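Local coordinates for NADP-dependent 2-hydroxyacid dehydrogenase (Rhizobium etli, PDB 4XCV), which binds NADPH and probably catalyses the reversible interconversion of 2-hydroxy acids and 2-keto acids, as D-isomer-specific 2-hydroxyacid dehydrogenases do, at residues E140-M146 and T194-L200; R5-D11 and R30-L35; T207-S213 and K237-D243; L99-M103 and A285-E289. All coordinates share one frame; numbering follows the deposited sequence. Where two conformers were deposited one is given.

From the N terminus, contact 2 closes first: residues 5-11 and 30-35 pair within the first beta-alpha-beta unit of the N-terminal parallel sheet. The chain later enters contact 4 at 99-103 and completes it only at 285-289, so this long loop spans most of the coenzyme-binding half. Contacts 1 and 3 lie within it, one after the other, and none of the four cross. Contact 1 pairs two strands of the seven-stranded sheet; contact 3 joins the loop before helix 213-216 to the start of helix 241-250 and packs Phe-210 and Tyr-211 against Met-146 of contact 1. Leu-200 of contact 1 meets Met-103 of contact 4, beside the NADPH, whereas contact 2 touches none of the others.

Contact 1 of 4, residues E140-M146 and T194-L200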
# COMPACT_ATOMS: atom_id res chain seq x y z
N GLU A 140 -10.80 -9.86 5.21
CA GLU A 140 -11.24 -10.17 6.56
C GLU A 140 -11.32 -8.96 7.47
O GLU A 140 -11.77 -9.06 8.60
CB GLU A 140 -10.33 -11.24 7.19
CG GLU A 140 -10.44 -12.61 6.53
CD GLU A 140 -11.85 -13.14 6.52
OE1 GLU A 140 -12.52 -13.03 7.57
OE2 GLU A 140 -12.31 -13.66 5.47
N VAL A 141 -10.87 -7.80 6.99
CA VAL A 141 -10.72 -6.60 7.80
C VAL A 141 -11.62 -5.51 7.22
O VAL A 141 -11.64 -5.28 5.99
CB VAL A 141 -9.25 -6.15 7.81
CG1 VAL A 141 -9.10 -4.79 8.48
CG2 VAL A 141 -8.41 -7.22 8.48
N THR A 142 -12.36 -4.85 8.08
CA THR A 142 -13.21 -3.73 7.63
C THR A 142 -12.55 -2.40 7.94
O THR A 142 -12.24 -2.06 9.09
CB THR A 142 -14.56 -3.75 8.30
OG1 THR A 142 -15.24 -4.97 7.91
CG2 THR A 142 -15.46 -2.56 7.92
N VAL A 143 -12.32 -1.65 6.87
CA VAL A 143 -11.90 -0.25 6.98
C VAL A 143 -13.14 0.64 6.94
O VAL A 143 -13.96 0.55 6.00
CB VAL A 143 -10.92 0.15 5.85
CG1 VAL A 143 -10.45 1.57 6.10
CG2 VAL A 143 -9.74 -0.80 5.78
N GLY A 144 -13.31 1.44 8.00
CA GLY A 144 -14.39 2.41 8.09
C GLY A 144 -13.87 3.79 7.79
O GLY A 144 -13.08 4.33 8.57
N VAL A 145 -14.30 4.36 6.66
CA VAL A 145 -13.84 5.68 6.24
C VAL A 145 -14.83 6.73 6.72
O VAL A 145 -16.01 6.70 6.37
CB VAL A 145 -13.64 5.73 4.72
CG1 VAL A 145 -13.13 7.09 4.31
CG2 VAL A 145 -12.66 4.64 4.29
N MET A 146 -14.34 7.69 7.49
CA MET A 146 -15.13 8.79 8.03
C MET A 146 -14.82 10.01 7.21
O MET A 146 -13.72 10.57 7.24
CB MET A 146 -14.86 9.03 9.51
CG MET A 146 -15.17 7.78 10.33
SD MET A 146 -14.97 7.96 12.13
CE MET A 146 -16.51 8.62 12.59
N THR A 194 -16.16 -1.44 12.56
CA THR A 194 -14.89 -0.94 12.01
C THR A 194 -13.67 -1.52 12.75
O THR A 194 -13.57 -1.39 13.96
CB THR A 194 -14.86 0.59 12.06
OG1 THR A 194 -15.90 1.10 11.23
CG2 THR A 194 -13.56 1.13 11.56
N ASP A 195 -12.77 -2.12 11.97
CA ASP A 195 -11.45 -2.58 12.46
C ASP A 195 -10.36 -1.50 12.30
O ASP A 195 -9.51 -1.37 13.16
CB ASP A 195 -11.03 -3.83 11.70
CG ASP A 195 -11.99 -4.97 11.88
OD1 ASP A 195 -12.30 -5.34 13.05
OD2 ASP A 195 -12.41 -5.55 10.84
N ILE A 196 -10.35 -0.83 11.16
CA ILE A 196 -9.42 0.29 10.92
C ILE A 196 -10.24 1.52 10.58
O ILE A 196 -10.95 1.54 9.59
CB ILE A 196 -8.43 -0.04 9.76
CG1 ILE A 196 -7.67 -1.36 9.97
CG2 ILE A 196 -7.52 1.17 9.53
CD1 ILE A 196 -6.75 -1.67 8.80
N LEU A 197 -10.18 2.52 11.46
CA LEU A 197 -10.89 3.77 11.25
C LEU A 197 -9.97 4.69 10.44
O LEU A 197 -8.86 4.93 10.89
CB LEU A 197 -11.24 4.40 12.59
CG LEU A 197 -12.09 5.69 12.59
CD1 LEU A 197 -12.56 5.95 14.03
CD2 LEU A 197 -11.40 6.92 11.98
N VAL A 198 -10.44 5.20 9.30
CA VAL A 198 -9.72 6.20 8.51
C VAL A 198 -10.45 7.54 8.57
O VAL A 198 -11.55 7.65 8.07
CB VAL A 198 -9.53 5.72 7.05
CG1 VAL A 198 -8.99 6.82 6.13
CG2 VAL A 198 -8.63 4.49 7.03
N GLY A 199 -9.78 8.52 9.16
CA GLY A 199 -10.36 9.87 9.32
C GLY A 199 -9.98 10.81 8.21
O GLY A 199 -8.79 11.15 8.07
N LEU A 200 -10.99 11.25 7.46
CA LEU A 200 -10.83 12.21 6.37
C LEU A 200 -11.93 13.26 6.47
O LEU A 200 -12.62 13.59 5.49
CB LEU A 200 -10.83 11.52 5.00
CG LEU A 200 -9.60 10.67 4.71
CD1 LEU A 200 -9.80 9.80 3.51
CD2 LEU A 200 -8.34 11.52 4.55
O HOH W 1 -12.28 -8.24 11.18
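Asp-195 and Thr-142 hold each other by side chain and backbone together. Asp-195 OD2 takes the amide N of Thr-142 at 2.8 Å on its anti lone pair, with an almost straight N-H...O angle of 178°. The same oxygen receives a water that also donates to Glu-140 O, and it forms a salt bridge with Arg-220. In return, Thr-142 O accepts from two successive amides, Asp-195 N at 2.9 Å and Ile-196 N at 3.1 Å. An alanine here in place of the aspartate would probably leave the Thr-142 amide without this acceptor and Arg-220 without this carboxylate. Farther along, parallel pairing continues through Gly-144 N to Ile-196 O, Val-198 N to Gly-144 O, Met-146 N to Val-198 O and Leu-200 N to Met-146 O.

Packing differs on the two faces of the sheet. On one, Val-143 sets CG1 opposite its backbone N (chi1 -175°), which carries that methyl to 3.6 Å from CG2 of Val-198. Helix 100-116 covers this face through Val-107, Cys-111 and Leu-115. On the other, Met-146, bent at chi3 (85°), brings SD to 3.7 Å from Leu-197 CD1, while Thr-194 OG1, bonded to Phe-190 O, occupies the space a side chain at Gly-144 would need.

Neighbouring parallel strands of this kind form the centre of a Rossmann-type sheet; here strand 142-146 is followed by a glycine-rich pattern consistent with dinucleotide binding, and the backbone of Leu-200 touches the NADPH.

Contact 2 of 4, residues R5-D11 and R30-L35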
# COMPACT_ATOMS: atom_id res chain seq x y z
N ARG A 5 -7.95 43.76 -16.25
CA ARG A 5 -8.50 43.19 -15.02
C ARG A 5 -7.62 43.58 -13.83
O ARG A 5 -6.39 43.60 -13.97
CB ARG A 5 -8.52 41.66 -15.11
CG ARG A 5 -9.32 41.11 -16.28
CD ARG A 5 -10.73 41.64 -16.25
NE ARG A 5 -11.43 41.22 -15.05
CZ ARG A 5 -12.59 40.56 -15.03
NH1 ARG A 5 -13.23 40.21 -16.16
NH2 ARG A 5 -13.13 40.23 -13.86
N PRO A 6 -8.23 43.82 -12.68
CA PRO A 6 -7.36 44.19 -11.55
C PRO A 6 -6.56 43.01 -11.00
O PRO A 6 -6.99 41.85 -11.15
CB PRO A 6 -8.34 44.70 -10.50
CG PRO A 6 -9.64 44.17 -10.90
CD PRO A 6 -9.65 43.97 -12.37
N PRO A 7 -5.42 43.28 -10.35
CA PRO A 7 -4.64 42.19 -9.82
C PRO A 7 -5.37 41.47 -8.67
O PRO A 7 -6.26 42.02 -8.04
CB PRO A 7 -3.38 42.88 -9.29
CG PRO A 7 -3.78 44.28 -9.08
CD PRO A 7 -4.77 44.57 -10.17
N VAL A 8 -4.99 40.21 -8.46
CA VAL A 8 -5.53 39.36 -7.39
C VAL A 8 -4.81 39.64 -6.08
O VAL A 8 -3.61 39.72 -6.04
CB VAL A 8 -5.33 37.89 -7.77
CG1 VAL A 8 -5.74 36.94 -6.64
CG2 VAL A 8 -6.03 37.55 -9.07
N LEU A 9 -5.58 39.84 -5.02
CA LEU A 9 -4.99 40.05 -3.68
C LEU A 9 -4.54 38.70 -3.13
O LEU A 9 -5.31 37.75 -3.13
CB LEU A 9 -6.03 40.68 -2.79
CG LEU A 9 -5.70 41.07 -1.37
CD1 LEU A 9 -6.75 42.04 -0.89
CD2 LEU A 9 -5.66 39.87 -0.43
N VAL A 10 -3.31 38.66 -2.63
CA VAL A 10 -2.74 37.42 -2.09
C VAL A 10 -2.20 37.71 -0.69
O VAL A 10 -1.30 38.53 -0.52
CB VAL A 10 -1.60 36.89 -2.99
CG1 VAL A 10 -0.96 35.63 -2.41
CG2 VAL A 10 -2.11 36.67 -4.41
N ASP A 11 -2.80 37.04 0.30
CA ASP A 11 -2.35 37.16 1.70
C ASP A 11 -2.29 35.77 2.28
O ASP A 11 -3.28 35.27 2.87
CB ASP A 11 -3.30 38.01 2.52
CG ASP A 11 -2.85 38.17 3.98
OD1 ASP A 11 -1.77 37.70 4.42
OD2 ASP A 11 -3.62 38.78 4.73
N ARG A 30 -3.06 39.84 -15.22
CA ARG A 30 -3.49 40.87 -14.30
C ARG A 30 -2.53 41.21 -13.15
O ARG A 30 -2.60 42.27 -12.61
CB ARG A 30 -4.88 40.55 -13.76
CG ARG A 30 -4.94 39.26 -12.95
CD ARG A 30 -6.36 38.81 -12.78
NE ARG A 30 -6.90 38.28 -14.02
CZ ARG A 30 -8.18 38.10 -14.27
NH1 ARG A 30 -9.11 38.43 -13.41
NH2 ARG A 30 -8.53 37.58 -15.42
N GLY A 31 -1.68 40.28 -12.78
CA GLY A 31 -0.79 40.46 -11.64
C GLY A 31 -1.44 40.17 -10.32
O GLY A 31 -2.59 39.69 -10.22
N SER A 32 -0.67 40.43 -9.28
CA SER A 32 -1.07 40.16 -7.91
C SER A 32 -0.62 41.26 -7.00
O SER A 32 0.32 42.03 -7.28
CB SER A 32 -0.53 38.81 -7.42
OG SER A 32 0.86 38.73 -7.60
N ILE A 33 -1.28 41.31 -5.85
CA ILE A 33 -0.94 42.20 -4.72
C ILE A 33 -0.53 41.30 -3.56
O ILE A 33 -1.39 40.67 -2.92
CB ILE A 33 -2.11 43.08 -4.28
CG1 ILE A 33 -2.61 43.90 -5.44
CG2 ILE A 33 -1.65 44.01 -3.14
CD1 ILE A 33 -3.81 44.78 -5.14
N ASN A 34 0.77 41.19 -3.31
CA ASN A 34 1.26 40.34 -2.25
C ASN A 34 1.27 41.15 -0.95
O ASN A 34 2.09 42.06 -0.80
CB ASN A 34 2.63 39.81 -2.59
CG ASN A 34 3.15 38.86 -1.54
OD1 ASN A 34 2.53 38.64 -0.50
ND2 ASN A 34 4.31 38.26 -1.84
N LEU A 35 0.37 40.84 -0.02
CA LEU A 35 0.28 41.59 1.24
C LEU A 35 1.51 41.40 2.12
O LEU A 35 1.68 42.20 3.09
CB LEU A 35 -0.98 41.23 2.00
CG LEU A 35 -2.20 42.07 1.60
CD1 LEU A 35 -3.39 41.83 2.50
CD2 LEU A 35 -1.89 43.56 1.69
O HOH W 2 -3.91 44.38 -13.74
O HOH W 3 -9.23 40.39 -11.13
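Val-8 and Val-10 carry the backbone pairing with the segment 30-35. Val-8 N donates to Gly-31 O at 3.0 Å and Val-8 O accepts from Ile-33 N; Val-10 N then donates to Ile-33 O, and Val-10 O takes Leu-35 N at 2.9 Å. This is the regular pattern of parallel strands, reinforced by a CA-H...O contact from Ser-32 CA to Val-8 O.

Charged groups gather at the start of the segments. Arg-5 and Arg-30 run side by side in the same direction, and the aliphatic CB of Arg-5 lies over the centre of the Arg-30 guanidinium, 3.6 Å above its plane. A chi1 of 63° and a bend at chi3 bring the Arg-30 chain back over Arg-5. Both arginines form salt bridges with Glu-305, and Arg-5 also pairs with Glu-49, which would offset the closeness of two positive charges.

Water supplies further links: one molecule donates to both Arg-5 O and Arg-30 O, while another joins Pro-6 O to Arg-30 NH1.

Apolar contacts are modest. Pro-7 CG meets Ile-33 CG1 at 3.8 Å, and Leu-35 CD1 lies 4.2 Å from Leu-9 CD2, near the methylene of Asp-11.

Strand 32-34 is the outermost of this sheet within the chain, flanked by strand 8-12, which pairs on its far side with strand 50-54. Helix 16-23 makes the crossover of this beta-alpha-beta unit and touches Ser-32 and Asn-34; helix 60-63 packs separately on Leu-9, Asp-11 and Leu-35.

Contact 3 of 4, residues T207-S213 and K237-D243; sequences TTGFYDS and KSQIETD
Ser-238 O is the busiest acceptor between the loop before helix 213-216 and the segment leading into helix 241-250: Tyr-211 N reaches it at 2.8 Å in a nearly straight bond (177°), and Phe-210 N adds a weak one. Lys-237 O takes Gly-209 N at 3.0 Å in its carbonyl plane, on a lone pair. Gly-209 has the positive phi that suits the third position of its type II turn, Thr-207 to Phe-210.

Traffic also runs the other way. The hydroxyl of Ser-238 donates to Thr-207 O at 2.9 Å, from above the carbonyl plane, its CB packing 3.8 Å from Tyr-211 CE2; Ile-240 N donates to Tyr-211 O. Thr-207 OG1 is satisfied by Pro-202 O and Thr-204 N, and the Gln-239 amide by Asn-232, Glu-241 OE2 and Val-260 O.

Asp-243 sets CG beside its backbone N (chi1 -68°), turning OD2 to Ser-213 N, which meets it at 2.8 Å from above the carboxylate plane. The Ser-213 hydroxyl, modelled in two conformers, makes no clear bond to it. Asp-212, the N-cap of helix 213-216, serves Leu-215 N instead. An alanine in place of Asp-243 would probably leave the Ser-213 amide without this acceptor.

Two carboxylates thus serve one helix start, Asp-212 OD2 and Asp-243 OD2 being 5.1 Å apart; the amides probably help to offset their mutual repulsion. Backbone bonds and capping hold this junction, whose Thr-207 end touches the NADPH.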
# COMPACT_ATOMS: atom_id res chain seq x y z
N THR A 207 -16.69 18.45 14.58
CA THR A 207 -15.64 17.46 14.53
C THR A 207 -14.40 17.79 15.40
O THR A 207 -13.36 17.14 15.31
CB THR A 207 -15.18 17.22 13.09
OG1 THR A 207 -14.46 18.36 12.63
CG2 THR A 207 -16.33 16.91 12.13
N THR A 208 -14.51 18.79 16.24
CA THR A 208 -13.41 19.17 17.11
C THR A 208 -13.41 18.21 18.31
O THR A 208 -14.44 18.04 18.97
CB THR A 208 -13.61 20.62 17.57
OG1 THR A 208 -13.58 21.46 16.42
CG2 THR A 208 -12.52 21.06 18.48
N GLY A 209 -12.25 17.64 18.60
CA GLY A 209 -12.17 16.70 19.73
C GLY A 209 -13.06 15.48 19.59
O GLY A 209 -13.49 14.89 20.60
N PHE A 210 -13.30 15.10 18.36
CA PHE A 210 -14.23 14.04 18.01
C PHE A 210 -13.65 12.65 18.27
O PHE A 210 -14.37 11.73 18.74
CB PHE A 210 -14.61 14.27 16.55
CG PHE A 210 -15.52 13.25 15.98
CD1 PHE A 210 -16.84 13.25 16.29
CD2 PHE A 210 -15.02 12.31 15.12
CE1 PHE A 210 -17.68 12.26 15.73
CE2 PHE A 210 -15.81 11.36 14.58
CZ PHE A 210 -17.16 11.32 14.90
N TYR A 211 -12.38 12.46 17.94
CA TYR A 211 -11.73 11.17 18.11
C TYR A 211 -11.13 11.13 19.52
O TYR A 211 -10.01 11.58 19.76
CB TYR A 211 -10.68 10.95 17.04
CG TYR A 211 -11.11 11.08 15.60
CD1 TYR A 211 -12.04 10.20 15.01
CD2 TYR A 211 -10.58 12.06 14.81
CE1 TYR A 211 -12.36 10.32 13.68
CE2 TYR A 211 -10.91 12.18 13.46
CZ TYR A 211 -11.80 11.30 12.91
OH TYR A 211 -12.12 11.40 11.57
N ASP A 212 -11.92 10.56 20.44
CA ASP A 212 -11.60 10.54 21.85
C ASP A 212 -11.74 9.15 22.43
O ASP A 212 -12.05 8.19 21.76
CB ASP A 212 -12.41 11.59 22.62
CG ASP A 212 -13.90 11.33 22.62
OD1 ASP A 212 -14.34 10.27 22.13
OD2 ASP A 212 -14.66 12.25 23.10
N SER A 213 -11.44 9.05 23.73
CA SER A 213 -11.52 7.77 24.42
C SER A 213 -12.84 7.04 24.20
O SER A 213 -12.85 5.86 23.94
CB SER A 213 -11.30 7.93 25.94
OG SER A 213 -9.98 8.39 26.24
N LYS A 237 -6.86 18.79 15.16
CA LYS A 237 -7.74 19.23 16.26
C LYS A 237 -9.02 18.38 16.33
O LYS A 237 -9.75 18.53 17.31
CB LYS A 237 -8.03 20.71 16.22
CG LYS A 237 -6.82 21.54 16.57
CD LYS A 237 -7.06 23.02 16.39
CE LYS A 237 -5.80 23.82 16.76
NZ LYS A 237 -4.70 23.59 15.76
N SER A 238 -9.24 17.46 15.39
CA SER A 238 -10.32 16.51 15.51
C SER A 238 -10.03 15.41 16.53
O SER A 238 -10.95 14.69 16.90
CB SER A 238 -10.68 15.89 14.17
OG SER A 238 -11.25 16.89 13.34
N GLN A 239 -8.77 15.21 16.91
CA GLN A 239 -8.41 14.12 17.83
C GLN A 239 -7.96 14.65 19.18
O GLN A 239 -7.50 15.78 19.33
CB GLN A 239 -7.34 13.21 17.24
CG GLN A 239 -5.98 13.83 17.20
CD GLN A 239 -5.06 13.36 16.09
OE1 GLN A 239 -5.52 12.75 15.12
NE2 GLN A 239 -3.78 13.70 16.17
N ILE A 240 -8.08 13.77 20.18
CA ILE A 240 -7.54 14.03 21.50
C ILE A 240 -6.33 13.10 21.68
O ILE A 240 -6.46 11.91 21.93
CB ILE A 240 -8.60 13.78 22.60
CG1 ILE A 240 -9.86 14.61 22.37
CG2 ILE A 240 -8.00 14.02 23.99
CD1 ILE A 240 -9.68 16.10 22.45
N GLU A 241 -5.13 13.66 21.50
CA GLU A 241 -3.94 12.83 21.49
C GLU A 241 -3.67 12.08 22.78
O GLU A 241 -3.19 10.93 22.76
CB GLU A 241 -2.73 13.65 21.10
CG GLU A 241 -2.79 13.94 19.64
CD GLU A 241 -1.83 15.00 19.15
OE1 GLU A 241 -0.82 15.37 19.80
OE2 GLU A 241 -2.15 15.46 18.04
N THR A 242 -3.94 12.71 23.92
CA THR A 242 -3.73 12.00 25.17
C THR A 242 -4.61 10.75 25.25
O THR A 242 -4.24 9.75 25.90
CB THR A 242 -3.83 12.94 26.36
OG1 THR A 242 -3.27 12.28 27.50
CG2 THR A 242 -5.26 13.34 26.59
N ASP A 243 -5.77 10.77 24.59
CA ASP A 243 -6.63 9.61 24.57
C ASP A 243 -6.12 8.55 23.61
O ASP A 243 -6.32 7.37 23.85
CB ASP A 243 -8.07 9.97 24.18
CG ASP A 243 -8.80 10.81 25.20
OD1 ASP A 243 -8.27 11.08 26.32
OD2 ASP A 243 -9.97 11.20 24.88
O HOH W 4 -8.40 6.55 25.58

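Contact 4 of 4, residues L99-M103 and A285-E289. With NDP (NADPH dihydro-nicotinamide-adenine-dinucleotide phosphate), chain B.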
# COMPACT_ATOMS: atom_id res chain seq x y z
N LEU A 99 -3.66 16.06 -5.74
CA LEU A 99 -3.42 15.67 -4.39
C LEU A 99 -4.27 14.50 -3.91
O LEU A 99 -3.91 13.75 -2.96
CB LEU A 99 -3.74 16.86 -3.51
CG LEU A 99 -2.96 16.85 -2.24
CD1 LEU A 99 -1.46 16.76 -2.59
CD2 LEU A 99 -3.31 18.15 -1.54
N THR A 100 -5.48 14.39 -4.42
CA THR A 100 -6.36 13.29 -4.07
C THR A 100 -5.68 11.94 -4.19
O THR A 100 -5.72 11.12 -3.26
CB THR A 100 -7.60 13.32 -4.95
OG1 THR A 100 -8.22 14.60 -4.78
CG2 THR A 100 -8.54 12.23 -4.62
N THR A 101 -4.99 11.68 -5.31
CA THR A 101 -4.37 10.40 -5.52
C THR A 101 -3.22 10.16 -4.51
O THR A 101 -2.96 9.03 -4.11
CB THR A 101 -3.96 10.20 -7.00
OG1 THR A 101 -3.80 8.81 -7.27
CG2 THR A 101 -2.71 10.96 -7.36
N ARG A 102 -2.55 11.22 -4.09
CA ARG A 102 -1.47 11.11 -3.12
C ARG A 102 -2.02 10.80 -1.74
O ARG A 102 -1.45 10.00 -0.97
CB ARG A 102 -0.59 12.35 -3.12
CG ARG A 102 0.14 12.52 -4.47
CD ARG A 102 1.22 13.56 -4.47
NE ARG A 102 2.26 13.07 -3.61
CZ ARG A 102 2.68 13.63 -2.50
NH1 ARG A 102 2.26 14.87 -2.15
NH2 ARG A 102 3.56 12.97 -1.79
N MET A 103 -3.17 11.36 -1.37
CA MET A 103 -3.79 11.01 -0.09
C MET A 103 -4.16 9.55 -0.13
O MET A 103 -3.95 8.82 0.85
CB MET A 103 -5.05 11.83 0.18
CG MET A 103 -5.70 11.44 1.50
SD MET A 103 -4.66 11.62 2.96
CE MET A 103 -4.93 13.35 3.27
N ALA A 285 1.42 13.87 4.13
CA ALA A 285 0.65 12.86 3.35
C ALA A 285 0.23 13.42 2.00
O ALA A 285 0.22 12.70 1.00
CB ALA A 285 -0.58 12.43 4.09
N ALA A 286 -0.18 14.68 1.93
CA ALA A 286 -0.73 15.23 0.71
C ALA A 286 -0.53 16.75 0.78
O ALA A 286 -1.44 17.47 1.05
CB ALA A 286 -2.21 14.87 0.57
N VAL A 287 0.69 17.18 0.62
CA VAL A 287 1.02 18.61 0.57
C VAL A 287 1.16 18.98 -0.89
O VAL A 287 1.82 18.28 -1.67
CB VAL A 287 2.34 18.89 1.33
CG1 VAL A 287 2.90 20.29 1.01
CG2 VAL A 287 2.14 18.71 2.83
N SER A 288 0.53 20.08 -1.28
CA SER A 288 0.53 20.53 -2.68
C SER A 288 1.88 21.05 -3.18
O SER A 288 2.56 21.76 -2.46
CB SER A 288 -0.51 21.65 -2.85
OG SER A 288 -1.82 21.09 -2.85
N GLU A 289 2.22 20.73 -4.42
CA GLU A 289 3.33 21.42 -5.11
C GLU A 289 2.97 22.93 -5.18
O GLU A 289 1.82 23.28 -5.42
CB GLU A 289 3.51 20.78 -6.49
CG GLU A 289 4.60 21.33 -7.39
CD GLU A 289 4.09 22.44 -8.27
OE1 GLU A 289 3.17 22.20 -9.12
OE2 GLU A 289 4.62 23.55 -8.10
PA NDP B . -14.99 17.29 1.46
O1A NDP B . -15.03 16.91 0.01
O2A NDP B . -15.59 18.59 1.94
O5B NDP B . -15.65 16.08 2.27
C5B NDP B . -15.88 16.22 3.67
C4B NDP B . -16.59 14.96 4.13
O4B NDP B . -16.71 15.03 5.55
C3B NDP B . -17.98 14.84 3.55
O3B NDP B . -18.28 13.46 3.27
C2B NDP B . -18.81 15.35 4.69
O2B NDP B . -20.17 14.84 4.74
C1B NDP B . -18.04 14.81 5.89
N9A NDP B . -18.37 15.49 7.15
C8A NDP B . -18.18 16.80 7.39
N7A NDP B . -18.69 17.11 8.62
C5A NDP B . -19.23 15.95 9.11
C6A NDP B . -19.95 15.64 10.26
N6A NDP B . -20.17 16.54 11.21
N1A NDP B . -20.38 14.38 10.41
C2A NDP B . -20.13 13.44 9.47
N3A NDP B . -19.46 13.67 8.33
C4A NDP B . -19.02 14.94 8.19
O3 NDP B . -13.47 17.27 1.99
PN NDP B . -12.19 16.49 1.40
O1N NDP B . -12.57 15.05 1.29
O2N NDP B . -11.70 17.12 0.19
O5D NDP B . -11.14 16.75 2.54
C5D NDP B . -11.41 16.37 3.90
C4D NDP B . -10.41 17.13 4.78
O4D NDP B . -9.10 16.60 4.61
C3D NDP B . -10.24 18.59 4.47
O3D NDP B . -11.27 19.38 5.10
C2D NDP B . -8.85 18.92 5.00
O2D NDP B . -8.96 19.44 6.34
C1D NDP B . -8.17 17.58 5.09
N1N NDP B . -6.96 17.42 4.28
C2N NDP B . -5.80 16.98 4.86
C3N NDP B . -4.64 16.92 4.16
C7N NDP B . -3.41 16.42 4.72
O7N NDP B . -2.35 16.75 4.14
N7N NDP B . -3.36 15.63 5.78
C4N NDP B . -4.63 17.27 2.72
C5N NDP B . -5.92 17.69 2.22
C6N NDP B . -7.02 17.80 2.94
P2B NDP B . -21.17 15.10 3.50
O1X NDP B . -22.52 14.68 3.99
O2X NDP B . -21.07 16.59 3.19
O3X NDP B . -20.65 14.33 2.36
O HOH W 5 3.12 15.63 0.46
O HOH W 6 2.08 16.85 -4.25
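Leu-99 presses on Ala-286 at the tight end of this contact. Its CG lies 3.5 Å from the methyl CB of Ala-286, and CD2 comes within 3.3 Å of Ala-286 O. The same CD2 also meets Ser-288 OG, a hydroxyl bonded to Asp-96. Next to it, Met-103 folds at chi2 and chi3 (59° and 84°), carrying its CE methyl to 3.7 Å from C3N of the NADPH nicotinamide ring while keeping 4.1 Å from Ala-286 CB.

Arg-102, by contrast, meets the loop mostly through water, on the side where Val-287 is exposed to solvent. Its NH1 lies 3.5 Å from Val-287 O, but the angle is too poor for a hydrogen bond, and water fills in: one molecule, in the guanidinium plane, accepts from NH1 and from Val-287 N, and another donates to Val-287 O with a weak bond to NH1. Ala-285 O sits above one face of the guanidinium, toward its rim. Arg-116 of the second subunit donates to both Arg-102 O and Ala-285 O, uniting the two segments from across the dimer.

No direct hydrogen bond joins the segments: the buried side of Leu-99, Met-103 and Ala-286 is apolar beside the nicotinamide, while the polar links are made by water at Val-287 and by Arg-116 of the second subunit.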